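Enoyl-acyl carrier protein reductase (Uncultured bacterium, PDB 6KIA) probably catalyses the NADH-dependent reduction of enoyl-acyl carrier protein in fatty-acid synthesis, and is associated with resistance to triclosan. Local coordinates at residues A[35-40]-A[237-242]; A[290-295]-A[397-402]. One frame throughout, in Å; residues are numbered along the deposited sequence.

Interaction 1: residues A[35-40]-A[237-242]; sequences NGLINE and SAYGYH. With NAI (1,4-dihydronicotinamide adenine dinucleotide), chain D.
L37 packs against the hydroxyl end of Y239, and the two side chains run obliquely across each other. The nearest atoms are L37 CB and Y239 OH, 3.2 Å apart. The CD2 methyl of L37 also comes within 3.8 Å of Y239 OH. CG of L37 is anti to the backbone N (chi1 177°), and from there the CD2 branch continues toward the strand. There it reaches S237, with L37 CD2 3.9 Å from S237 OG. These are van der Waals contacts, and all three residues are buried.

The other end of Y239 meets the cofactor. Y239 CB sits 3.3 Å from O4D of the nicotinamide ribose of NADH. Y239 thus spans the distance from the ribose to the helix. Two residues on, Y241 CB packs 3.5 Å from C5N of the nicotinamide ring. Between them, G240 O is 3.1 Å from C6N of the same ring.

The contact joins helix 34-43 to the C-terminal end of strand 234-240 in a Rossmann-type sheet. Strand 155-159 pairs with this strand in parallel, and its A158 touches both L37 and S237. Helix 394-413 closes in with F411 against L37 and M410 against Y239.

Interaction 2: residues A[290-295]-A[397-402]; sequences EIRTNS and VLSALV. With NAI (1,4-dihydronicotinamide adenine dinucleotide), chain D.
This is a buried contact between a cofactor-binding loop and a helix, made of one hydrogen bond and a small apolar patch. Loop segment 290-295 follows strand 283-287 and passes between NADH and helix 394-413. The helix presents S399 and V402, one turn apart.

S399 OG accepts a nearly straight bond from the backbone N of R292, 3.0 Å long with an N-H...O angle of 177°. The same hydroxyl is hydrogen-bonded to T395 O, one turn back in the helix. With OG beside its own backbone N (chi1 -66°), S399 reaches both partners. The hydroxyl therefore links the loop backbone to the helix backbone.

I291 supplies the apolar part. I291 CG2 packs 3.6 Å from V402 CB and also touches both methyls of that valine. CB of I291 rests against S399 OG. I291 CG1 leads to the cofactor and lies 3.7 Å from the amide N7N of NADH. Y33 touches both I291 and V402.

The other side of the loop holds the ligand. I291 N donates to the carboxamide oxygen O7N of NADH at 3.1 Å, again almost straight. T293 OG1 and S295 OG both donate to the phosphate oxygen O2N of NADH, at 2.6 Å and 2.8 Å. T293 OG1 also accepts from S295 N in an ST turn, at a bent angle of 135°. Within that turn both hydroxyls converge on one oxygen.

A loop beyond a parallel strand that grips both the carboxamide and the pyrophosphate is consistent with the nicotinamide end of a Rossmann-type dinucleotide site, as in short-chain dehydrogenase/reductase-type enoyl reductases.

From the N terminus, helix 34-43 comes first, and interaction 1 closes a long loop when strand 234-240 returns to it. Interaction 2 opens later, in the loop after strand 283-287, and closes at helix 394-413. The two loops follow in series and neither nest nor cross. Their centres are about 12 Å apart. They meet directly, with Y241 OH 2.5 Å from E290 OE2, probably a hydrogen bond. Both contacts border the same NADH, near its nicotinamide end. Helix 394-413 also spans both, packing on L37 and Y239 farther along its length.

Interaction 1: residues A[35-40]-A[237-242]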
ATOM      1  N   ASN A  35      -8.505   0.203  -6.184  1.00 21.87           N
ATOM      2  CA  ASN A  35      -9.393   0.564  -7.306  1.00 24.66           C
ATOM      3  C   ASN A  35      -9.086  -0.251  -8.552  1.00 22.07           C
ATOM      4  O   ASN A  35     -10.010  -0.686  -9.235  1.00 25.40           O
ATOM      5  CB  ASN A  35      -9.308   2.054  -7.630  1.00 23.01           C
ATOM      6  CG  ASN A  35     -10.041   2.892  -6.623  1.00 24.47           C
ATOM      7  OD1 ASN A  35     -11.282   2.930  -6.599  1.00 26.68           O
ATOM      8  ND2 ASN A  35      -9.289   3.518  -5.735  1.00 20.69           N
ATOM      9  N   GLY A  36      -7.806  -0.439  -8.876  1.00 18.56           N
ATOM     10  CA  GLY A  36      -7.473  -1.219 -10.069  1.00 19.68           C
ATOM     11  C   GLY A  36      -8.033  -2.640 -10.008  1.00 20.82           C
ATOM     12  O   GLY A  36      -8.586  -3.185 -10.983  1.00 22.28           O
ATOM     13  N   LEU A  37      -7.837  -3.273  -8.858  1.00 20.56           N
ATOM     14  CA  LEU A  37      -8.168  -4.682  -8.708  1.00 20.35           C
ATOM     15  C   LEU A  37      -9.673  -4.895  -8.634  1.00 19.66           C
ATOM     16  O   LEU A  37     -10.227  -5.786  -9.283  1.00 21.41           O
ATOM     17  CB  LEU A  37      -7.477  -5.237  -7.456  1.00 19.65           C
ATOM     18  CG  LEU A  37      -7.758  -6.700  -7.097  1.00 20.35           C
ATOM     19  CD1 LEU A  37      -7.490  -7.615  -8.289  1.00 20.02           C
ATOM     20  CD2 LEU A  37      -6.889  -7.098  -5.926  1.00 19.87           C
ATOM     21  N   ILE A  38     -10.343  -4.069  -7.846  1.00 18.95           N
ATOM     22  CA  ILE A  38     -11.767  -4.246  -7.662  1.00 20.35           C
ATOM     23  C   ILE A  38     -12.513  -4.010  -8.987  1.00 21.75           C
ATOM     24  O   ILE A  38     -13.456  -4.760  -9.309  1.00 23.17           O
ATOM     25  CB  ILE A  38     -12.301  -3.366  -6.526  1.00 24.37           C
ATOM     26  CG1 ILE A  38     -13.655  -3.917  -6.078  1.00 22.28           C
ATOM     27  CG2 ILE A  38     -12.406  -1.927  -6.937  1.00 26.97           C
ATOM     28  CD1 ILE A  38     -14.134  -3.334  -4.767  1.00 24.96           C
ATOM     29  N   ASN A  39     -12.040  -3.075  -9.807  1.00 20.36           N
ATOM     30  CA  ASN A  39     -12.713  -2.870 -11.084  1.00 22.05           C
ATOM     31  C   ASN A  39     -12.595  -4.120 -11.949  1.00 19.61           C
ATOM     32  O   ASN A  39     -13.548  -4.510 -12.658  1.00 20.68           O
ATOM     33  CB  ASN A  39     -12.127  -1.673 -11.838  1.00 27.13           C
ATOM     34  CG  ASN A  39     -12.349  -0.351 -11.114  1.00 37.65           C
ATOM     35  OD1 ASN A  39     -13.205  -0.237 -10.233  1.00 42.89           O
ATOM     36  ND2 ASN A  39     -11.594   0.660 -11.507  1.00 35.78           N
ATOM     37  N   GLU A  40     -11.453  -4.802 -11.845  1.00 19.06           N
ATOM     38  CA  GLU A  40     -11.279  -6.044 -12.594  1.00 21.99           C
ATOM     39  C   GLU A  40     -12.277  -7.082 -12.114  1.00 22.25           C
ATOM     40  O   GLU A  40     -12.955  -7.774 -12.914  1.00 21.60           O
ATOM     41  CB  GLU A  40      -9.850  -6.571 -12.458  1.00 22.45           C
ATOM     42  CG  GLU A  40      -8.894  -5.707 -13.231  1.00 29.66           C
ATOM     43  CD  GLU A  40      -9.080  -5.878 -14.720  1.00 34.07           C
ATOM     44  OE1 GLU A  40      -9.294  -7.027 -15.165  1.00 35.07           O
ATOM     45  OE2 GLU A  40      -9.116  -4.859 -15.422  1.00 43.77           O
ATOM     46  N   SER A 237      -4.568 -11.982  -1.869  1.00 18.46           N
ATOM     47  CA  SER A 237      -3.579 -11.049  -2.412  1.00 17.00           C
ATOM     48  C   SER A 237      -3.339  -9.975  -1.361  1.00 17.85           C
ATOM     49  O   SER A 237      -4.204  -9.729  -0.507  1.00 17.30           O
ATOM     50  CB  SER A 237      -4.066 -10.428  -3.722  1.00 16.83           C
ATOM     51  OG  SER A 237      -5.187  -9.580  -3.484  1.00 16.93           O
ATOM     52  N   ALA A 238      -2.165  -9.349  -1.406  1.00 17.03           N
ATOM     53  CA  ALA A 238      -1.877  -8.196  -0.569  1.00 17.13           C
ATOM     54  C   ALA A 238      -1.042  -7.236  -1.393  1.00 16.96           C
ATOM     55  O   ALA A 238      -0.324  -7.648  -2.304  1.00 16.79           O
ATOM     56  CB  ALA A 238      -1.129  -8.587   0.720  1.00 20.78           C
ATOM     57  N   TYR A 239      -1.132  -5.958  -1.062  1.00 17.01           N
ATOM     58  CA  TYR A 239      -0.308  -4.938  -1.704  1.00 16.89           C
ATOM     59  C   TYR A 239       0.941  -4.738  -0.861  1.00 16.96           C
ATOM     60  O   TYR A 239       0.851  -4.327   0.291  1.00 19.99           O
ATOM     61  CB  TYR A 239      -1.067  -3.620  -1.856  1.00 17.81           C
ATOM     62  CG  TYR A 239      -2.160  -3.647  -2.901  1.00 16.82           C
ATOM     63  CD1 TYR A 239      -1.887  -3.324  -4.232  1.00 18.67           C
ATOM     64  CD2 TYR A 239      -3.472  -3.992  -2.554  1.00 18.64           C
ATOM     65  CE1 TYR A 239      -2.882  -3.352  -5.188  1.00 17.11           C
ATOM     66  CE2 TYR A 239      -4.468  -4.028  -3.518  1.00 16.87           C
ATOM     67  CZ  TYR A 239      -4.168  -3.700  -4.809  1.00 19.19           C
ATOM     68  OH  TYR A 239      -5.153  -3.733  -5.772  1.00 20.44           O
ATOM     69  N   GLY A 240       2.098  -5.051  -1.428  1.00 17.22           N
ATOM     70  CA  GLY A 240       3.328  -4.868  -0.694  1.00 16.92           C
ATOM     71  C   GLY A 240       4.056  -3.668  -1.234  1.00 17.91           C
ATOM     72  O   GLY A 240       3.774  -3.219  -2.342  1.00 16.69           O
ATOM     73  N   TYR A 241       4.979  -3.127  -0.438  1.00 16.96           N
ATOM     74  CA  TYR A 241       5.987  -2.217  -1.003  1.00 16.88           C
ATOM     75  C   TYR A 241       7.357  -2.706  -0.541  1.00 17.80           C
ATOM     76  O   TYR A 241       7.549  -2.954   0.649  1.00 19.79           O
ATOM     77  CB  TYR A 241       5.792  -0.761  -0.577  1.00 17.00           C
ATOM     78  CG  TYR A 241       6.880   0.110  -1.185  1.00 17.47           C
ATOM     79  CD1 TYR A 241       6.912   0.336  -2.557  1.00 16.75           C
ATOM     80  CD2 TYR A 241       7.891   0.656  -0.395  1.00 19.02           C
ATOM     81  CE1 TYR A 241       7.909   1.089  -3.138  1.00 17.27           C
ATOM     82  CE2 TYR A 241       8.890   1.425  -0.965  1.00 17.04           C
ATOM     83  CZ  TYR A 241       8.896   1.647  -2.328  1.00 16.85           C
ATOM     84  OH  TYR A 241       9.894   2.409  -2.926  1.00 18.51           O
ATOM     85  N   HIS A 242       8.275  -2.891  -1.496  1.00 17.59           N
ATOM     86  CA  HIS A 242       9.618  -3.365  -1.160  1.00 19.08           C
ATOM     87  C   HIS A 242      10.573  -2.853  -2.219  1.00 16.69           C
ATOM     88  O   HIS A 242      11.405  -3.601  -2.755  1.00 20.32           O
ATOM     89  CB  HIS A 242       9.650  -4.897  -1.072  1.00 22.92           C
ATOM     90  CG  HIS A 242      10.831  -5.435  -0.320  1.00 20.72           C
ATOM     91  ND1 HIS A 242      10.841  -6.693   0.248  1.00 21.92           N
ATOM     92  CD2 HIS A 242      12.040  -4.886  -0.049  1.00 21.54           C
ATOM     93  CE1 HIS A 242      11.999  -6.886   0.860  1.00 21.69           C
ATOM     94  NE2 HIS A 242      12.748  -5.809   0.690  1.00 23.64           N
TER
HETATM   95  PA  NAI D 501      -5.184   4.013   0.900  1.00 17.93           P
HETATM   96  O1A NAI D 501      -6.230   4.183  -0.159  1.00 20.84           O
HETATM   97  O2A NAI D 501      -5.135   5.062   1.993  1.00 21.45           O
HETATM   98  O5B NAI D 501      -5.364   2.552   1.502  1.00 18.27           O
HETATM   99  C5B NAI D 501      -5.029   2.303   2.852  1.00 19.72           C
HETATM  100  C4B NAI D 501      -5.782   0.976   3.175  1.00 18.77           C
HETATM  101  O4B NAI D 501      -5.328   0.591   4.608  1.00 18.65           O
HETATM  102  C3B NAI D 501      -7.059   1.116   3.197  1.00 20.23           C
HETATM  103  O3B NAI D 501      -7.764  -0.054   2.609  1.00 21.64           O
HETATM  104  C2B NAI D 501      -7.441   1.267   4.799  1.00 22.04           C
HETATM  105  O2B NAI D 501      -8.875   0.976   4.990  1.00 20.17           O
HETATM  106  C1B NAI D 501      -6.645   0.436   5.376  1.00 22.62           C
HETATM  107  N9A NAI D 501      -6.275   0.887   6.733  1.00 22.03           N
HETATM  108  C8A NAI D 501      -5.569   1.920   7.226  1.00 20.37           C
HETATM  109  N7A NAI D 501      -5.571   1.825   8.554  1.00 20.25           N
HETATM  110  C5A NAI D 501      -6.277   0.720   8.890  1.00 19.02           C
HETATM  111  C6A NAI D 501      -6.550   0.227  10.157  1.00 22.06           C
HETATM  112  N6A NAI D 501      -6.210   0.663  11.482  1.00 24.00           N
HETATM  113  N1A NAI D 501      -7.282  -0.895  10.257  1.00 20.58           N
HETATM  114  C2A NAI D 501      -7.751  -1.517   9.129  1.00 21.94           C
HETATM  115  N3A NAI D 501      -7.475  -1.023   7.864  1.00 23.26           N
HETATM  116  C4A NAI D 501      -6.727   0.121   7.769  1.00 22.89           C
HETATM  117  O3  NAI D 501      -3.666   4.002   0.244  1.00 18.07           O
HETATM  118  PN  NAI D 501      -2.929   2.857  -0.622  1.00 18.35           P
HETATM  119  O1N NAI D 501      -3.735   2.521  -1.838  1.00 17.61           O
HETATM  120  O2N NAI D 501      -1.575   3.475  -0.934  1.00 18.64           O
HETATM  121  O5D NAI D 501      -2.769   1.581   0.321  1.00 17.46           O
HETATM  122  C5D NAI D 501      -3.270   0.311  -0.059  1.00 17.38           C
HETATM  123  C4D NAI D 501      -2.102  -0.698   0.022  1.00 17.30           C
HETATM  124  O4D NAI D 501      -1.242  -0.425  -0.940  1.00 17.14           O
HETATM  125  C3D NAI D 501      -1.327  -0.522   1.326  1.00 19.92           C
HETATM  126  O3D NAI D 501      -1.086  -1.734   1.958  1.00 17.77           O
HETATM  127  C2D NAI D 501       0.008   0.060   0.812  1.00 20.21           C
HETATM  128  O2D NAI D 501       1.051  -0.153   1.827  1.00 17.47           O
HETATM  129  C1D NAI D 501       0.206  -0.562  -0.321  1.00 17.16           C
HETATM  130  N1N NAI D 501       1.162   0.109  -1.202  1.00 18.80           N
HETATM  131  C2N NAI D 501       1.139   1.473  -1.401  1.00 17.06           C
HETATM  132  C3N NAI D 501       2.114   2.076  -2.206  1.00 16.95           C
HETATM  133  C7N NAI D 501       2.095   3.580  -2.477  1.00 21.07           C
HETATM  134  O7N NAI D 501       3.094   4.152  -2.904  1.00 20.70           O
HETATM  135  N7N NAI D 501       0.898   4.304  -2.235  1.00 19.50           N
HETATM  136  C4N NAI D 501       3.100   1.330  -2.835  1.00 19.33           C
HETATM  137  C5N NAI D 501       3.083  -0.059  -2.668  1.00 21.86           C
HETATM  138  C6N NAI D 501       2.118  -0.657  -1.849  1.00 17.91           C

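Interaction 2: residues A[290-295]-A[397-402]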
ATOM      1  N   GLU A 290       5.885   2.800  -6.299  1.00 17.24           N
ATOM      2  CA  GLU A 290       5.600   4.060  -5.636  1.00 16.57           C
ATOM      3  C   GLU A 290       4.561   4.845  -6.428  1.00 16.59           C
ATOM      4  O   GLU A 290       4.739   5.087  -7.645  1.00 18.54           O
ATOM      5  CB  GLU A 290       6.882   4.907  -5.532  1.00 21.19           C
ATOM      6  CG  GLU A 290       8.082   4.215  -4.884  1.00 22.12           C
ATOM      7  CD  GLU A 290       8.922   3.368  -5.855  1.00 18.02           C
ATOM      8  OE1 GLU A 290       8.556   3.201  -7.043  1.00 19.61           O
ATOM      9  OE2 GLU A 290       9.975   2.868  -5.425  1.00 20.64           O
ATOM     10  N   ILE A 291       3.482   5.250  -5.759  1.00 16.67           N
ATOM     11  CA  ILE A 291       2.504   6.143  -6.363  1.00 16.69           C
ATOM     12  C   ILE A 291       2.026   7.143  -5.322  1.00 19.95           C
ATOM     13  O   ILE A 291       2.436   7.085  -4.165  1.00 19.66           O
ATOM     14  CB  ILE A 291       1.301   5.379  -6.965  1.00 16.60           C
ATOM     15  CG1 ILE A 291       0.608   4.512  -5.913  1.00 17.50           C
ATOM     16  CG2 ILE A 291       1.719   4.497  -8.152  1.00 21.89           C
ATOM     17  CD1 ILE A 291      -0.706   3.994  -6.435  1.00 20.88           C
ATOM     18  N   ARG A 292       1.190   8.096  -5.729  1.00 19.64           N
ATOM     19  CA  ARG A 292       0.606   9.004  -4.757  1.00 20.70           C
ATOM     20  C   ARG A 292      -0.847   8.632  -4.452  1.00 20.74           C
ATOM     21  O   ARG A 292      -1.720   8.645  -5.332  1.00 20.94           O
ATOM     22  CB  ARG A 292       0.718  10.451  -5.236  1.00 23.57           C
ATOM     23  CG  ARG A 292       2.172  10.891  -5.262  1.00 24.71           C
ATOM     24  CD  ARG A 292       2.327  12.380  -5.529  1.00 34.21           C
ATOM     25  NE  ARG A 292       2.182  13.187  -4.320  1.00 43.27           N
ATOM     26  CZ  ARG A 292       1.126  13.949  -4.051  1.00 44.84           C
ATOM     27  NH1 ARG A 292       0.114  14.016  -4.909  1.00 37.15           N
ATOM     28  NH2 ARG A 292       1.086  14.651  -2.923  1.00 50.45           N
ATOM     29  N   THR A 293      -1.060   8.233  -3.202  1.00 19.63           N
ATOM     30  CA  THR A 293      -2.367   7.892  -2.650  1.00 18.11           C
ATOM     31  C   THR A 293      -2.546   8.607  -1.320  1.00 24.21           C
ATOM     32  O   THR A 293      -1.651   9.328  -0.866  1.00 22.63           O
ATOM     33  CB  THR A 293      -2.501   6.390  -2.372  1.00 17.36           C
ATOM     34  OG1 THR A 293      -1.608   6.063  -1.305  1.00 17.44           O
ATOM     35  CG2 THR A 293      -2.200   5.534  -3.590  1.00 19.54           C
ATOM     36  N   ASN A 294      -3.680   8.382  -0.660  1.00 21.96           N
ATOM     37  CA  ASN A 294      -3.865   8.897   0.701  1.00 21.58           C
ATOM     38  C   ASN A 294      -2.760   8.439   1.655  1.00 22.63           C
ATOM     39  O   ASN A 294      -2.336   9.200   2.533  1.00 27.52           O
ATOM     40  CB  ASN A 294      -5.224   8.468   1.266  1.00 24.20           C
ATOM     41  CG  ASN A 294      -6.385   9.175   0.600  1.00 30.63           C
ATOM     42  OD1 ASN A 294      -6.211   9.966  -0.333  1.00 34.19           O
ATOM     43  ND2 ASN A 294      -7.596   8.879   1.072  1.00 30.72           N
ATOM     44  N   SER A 295      -2.256   7.216   1.486  1.00 25.45           N
ATOM     45  CA  SER A 295      -1.281   6.705   2.453  1.00 22.21           C
ATOM     46  C   SER A 295       0.163   7.127   2.131  1.00 30.14           C
ATOM     47  O   SER A 295       1.031   7.102   3.000  1.00 31.91           O
ATOM     48  CB  SER A 295      -1.347   5.172   2.525  1.00 22.50           C
ATOM     49  OG  SER A 295      -0.576   4.568   1.480  1.00 38.54           O
ATOM     50  N   VAL A 397      -1.490  11.803 -13.185  1.00 19.96           N
ATOM     51  CA  VAL A 397      -1.685  11.024 -14.395  1.00 19.32           C
ATOM     52  C   VAL A 397      -1.011   9.652 -14.248  1.00 20.44           C
ATOM     53  O   VAL A 397      -1.622   8.598 -14.498  1.00 19.94           O
ATOM     54  CB  VAL A 397      -1.114  11.766 -15.653  1.00 21.92           C
ATOM     55  CG1 VAL A 397      -1.290  10.926 -16.880  1.00 21.40           C
ATOM     56  CG2 VAL A 397      -1.820  13.112 -15.829  1.00 22.86           C
ATOM     57  N   LEU A 398       0.247   9.663 -13.806  1.00 17.32           N
ATOM     58  CA  LEU A 398       1.005   8.419 -13.769  1.00 17.13           C
ATOM     59  C   LEU A 398       0.530   7.450 -12.670  1.00 17.03           C
ATOM     60  O   LEU A 398       0.507   6.225 -12.891  1.00 19.59           O
ATOM     61  CB  LEU A 398       2.501   8.698 -13.609  1.00 16.25           C
ATOM     62  CG  LEU A 398       3.173   9.479 -14.765  1.00 16.24           C
ATOM     63  CD1 LEU A 398       4.649   9.690 -14.442  1.00 21.58           C
ATOM     64  CD2 LEU A 398       2.978   8.732 -16.083  1.00 19.76           C
ATOM     65  N   SER A 399       0.131   7.983 -11.515  1.00 16.42           N
ATOM     66  CA  SER A 399      -0.410   7.151 -10.442  1.00 16.46           C
ATOM     67  C   SER A 399      -1.684   6.473 -10.925  1.00 17.80           C
ATOM     68  O   SER A 399      -1.862   5.276 -10.685  1.00 16.35           O
ATOM     69  CB  SER A 399      -0.684   7.964  -9.185  1.00 16.66           C
ATOM     70  OG  SER A 399       0.519   8.470  -8.611  1.00 16.72           O
ATOM     71  N   ALA A 400      -2.559   7.216 -11.622  1.00 19.44           N
ATOM     72  CA  ALA A 400      -3.761   6.562 -12.185  1.00 16.43           C
ATOM     73  C   ALA A 400      -3.399   5.451 -13.182  1.00 16.69           C
ATOM     74  O   ALA A 400      -4.080   4.411 -13.242  1.00 18.35           O
ATOM     75  CB  ALA A 400      -4.692   7.586 -12.844  1.00 19.16           C
ATOM     76  N   LEU A 401      -2.354   5.666 -13.988  1.00 16.14           N
ATOM     77  CA  LEU A 401      -1.918   4.604 -14.914  1.00 16.55           C
ATOM     78  C   LEU A 401      -1.457   3.347 -14.169  1.00 18.63           C
ATOM     79  O   LEU A 401      -1.753   2.209 -14.579  1.00 17.47           O
ATOM     80  CB  LEU A 401      -0.795   5.146 -15.800  1.00 19.24           C
ATOM     81  CG  LEU A 401      -1.183   6.187 -16.856  1.00 18.05           C
ATOM     82  CD1 LEU A 401      -0.029   6.346 -17.856  1.00 20.01           C
ATOM     83  CD2 LEU A 401      -2.457   5.814 -17.607  1.00 19.76           C
ATOM     84  N   VAL A 402      -0.730   3.533 -13.070  1.00 18.00           N
ATOM     85  CA  VAL A 402      -0.254   2.381 -12.305  1.00 15.92           C
ATOM     86  C   VAL A 402      -1.435   1.628 -11.662  1.00 15.99           C
ATOM     87  O   VAL A 402      -1.430   0.401 -11.648  1.00 17.02           O
ATOM     88  CB  VAL A 402       0.785   2.797 -11.227  1.00 16.53           C
ATOM     89  CG1 VAL A 402       1.156   1.588 -10.356  1.00 18.13           C
ATOM     90  CG2 VAL A 402       2.040   3.330 -11.900  1.00 16.64           C
TER
HETATM   91  PA  NAI D 501      -5.184   4.013   0.900  1.00 17.93           P
HETATM   92  O1A NAI D 501      -6.230   4.183  -0.159  1.00 20.84           O
HETATM   93  O2A NAI D 501      -5.135   5.062   1.993  1.00 21.45           O
HETATM   94  O5B NAI D 501      -5.364   2.552   1.502  1.00 18.27           O
HETATM   95  C5B NAI D 501      -5.029   2.303   2.852  1.00 19.72           C
HETATM   96  C4B NAI D 501      -5.782   0.976   3.175  1.00 18.77           C
HETATM   97  O4B NAI D 501      -5.328   0.591   4.608  1.00 18.65           O
HETATM   98  C3B NAI D 501      -7.059   1.116   3.197  1.00 20.23           C
HETATM   99  O3B NAI D 501      -7.764  -0.054   2.609  1.00 21.64           O
HETATM  100  C2B NAI D 501      -7.441   1.267   4.799  1.00 22.04           C
HETATM  101  O2B NAI D 501      -8.875   0.976   4.990  1.00 20.17           O
HETATM  102  C1B NAI D 501      -6.645   0.436   5.376  1.00 22.62           C
HETATM  103  N9A NAI D 501      -6.275   0.887   6.733  1.00 22.03           N
HETATM  104  C8A NAI D 501      -5.569   1.920   7.226  1.00 20.37           C
HETATM  105  N7A NAI D 501      -5.571   1.825   8.554  1.00 20.25           N
HETATM  106  C5A NAI D 501      -6.277   0.720   8.890  1.00 19.02           C
HETATM  107  C6A NAI D 501      -6.550   0.227  10.157  1.00 22.06           C
HETATM  108  N6A NAI D 501      -6.210   0.663  11.482  1.00 24.00           N
HETATM  109  N1A NAI D 501      -7.282  -0.895  10.257  1.00 20.58           N
HETATM  110  C2A NAI D 501      -7.751  -1.517   9.129  1.00 21.94           C
HETATM  111  N3A NAI D 501      -7.475  -1.023   7.864  1.00 23.26           N
HETATM  112  C4A NAI D 501      -6.727   0.121   7.769  1.00 22.89           C
HETATM  113  O3  NAI D 501      -3.666   4.002   0.244  1.00 18.07           O
HETATM  114  PN  NAI D 501      -2.929   2.857  -0.622  1.00 18.35           P
HETATM  115  O1N NAI D 501      -3.735   2.521  -1.838  1.00 17.61           O
HETATM  116  O2N NAI D 501      -1.575   3.475  -0.934  1.00 18.64           O
HETATM  117  O5D NAI D 501      -2.769   1.581   0.321  1.00 17.46           O
HETATM  118  C5D NAI D 501      -3.270   0.311  -0.059  1.00 17.38           C
HETATM  119  C4D NAI D 501      -2.102  -0.698   0.022  1.00 17.30           C
HETATM  120  O4D NAI D 501      -1.242  -0.425  -0.940  1.00 17.14           O
HETATM  121  C3D NAI D 501      -1.327  -0.522   1.326  1.00 19.92           C
HETATM  122  O3D NAI D 501      -1.086  -1.734   1.958  1.00 17.77           O
HETATM  123  C2D NAI D 501       0.008   0.060   0.812  1.00 20.21           C
HETATM  124  O2D NAI D 501       1.051  -0.153   1.827  1.00 17.47           O
HETATM  125  C1D NAI D 501       0.206  -0.562  -0.321  1.00 17.16           C
HETATM  126  N1N NAI D 501       1.162   0.109  -1.202  1.00 18.80           N
HETATM  127  C2N NAI D 501       1.139   1.473  -1.401  1.00 17.06           C
HETATM  128  C3N NAI D 501       2.114   2.076  -2.206  1.00 16.95           C
HETATM  129  C7N NAI D 501       2.095   3.580  -2.477  1.00 21.07           C
HETATM  130  O7N NAI D 501       3.094   4.152  -2.904  1.00 20.70           O
HETATM  131  N7N NAI D 501       0.898   4.304  -2.235  1.00 19.50           N
HETATM  132  C4N NAI D 501       3.100   1.330  -2.835  1.00 19.33           C
HETATM  133  C5N NAI D 501       3.083  -0.059  -2.668  1.00 21.86           C
HETATM  134  C6N NAI D 501       2.118  -0.657  -1.849  1.00 17.91           C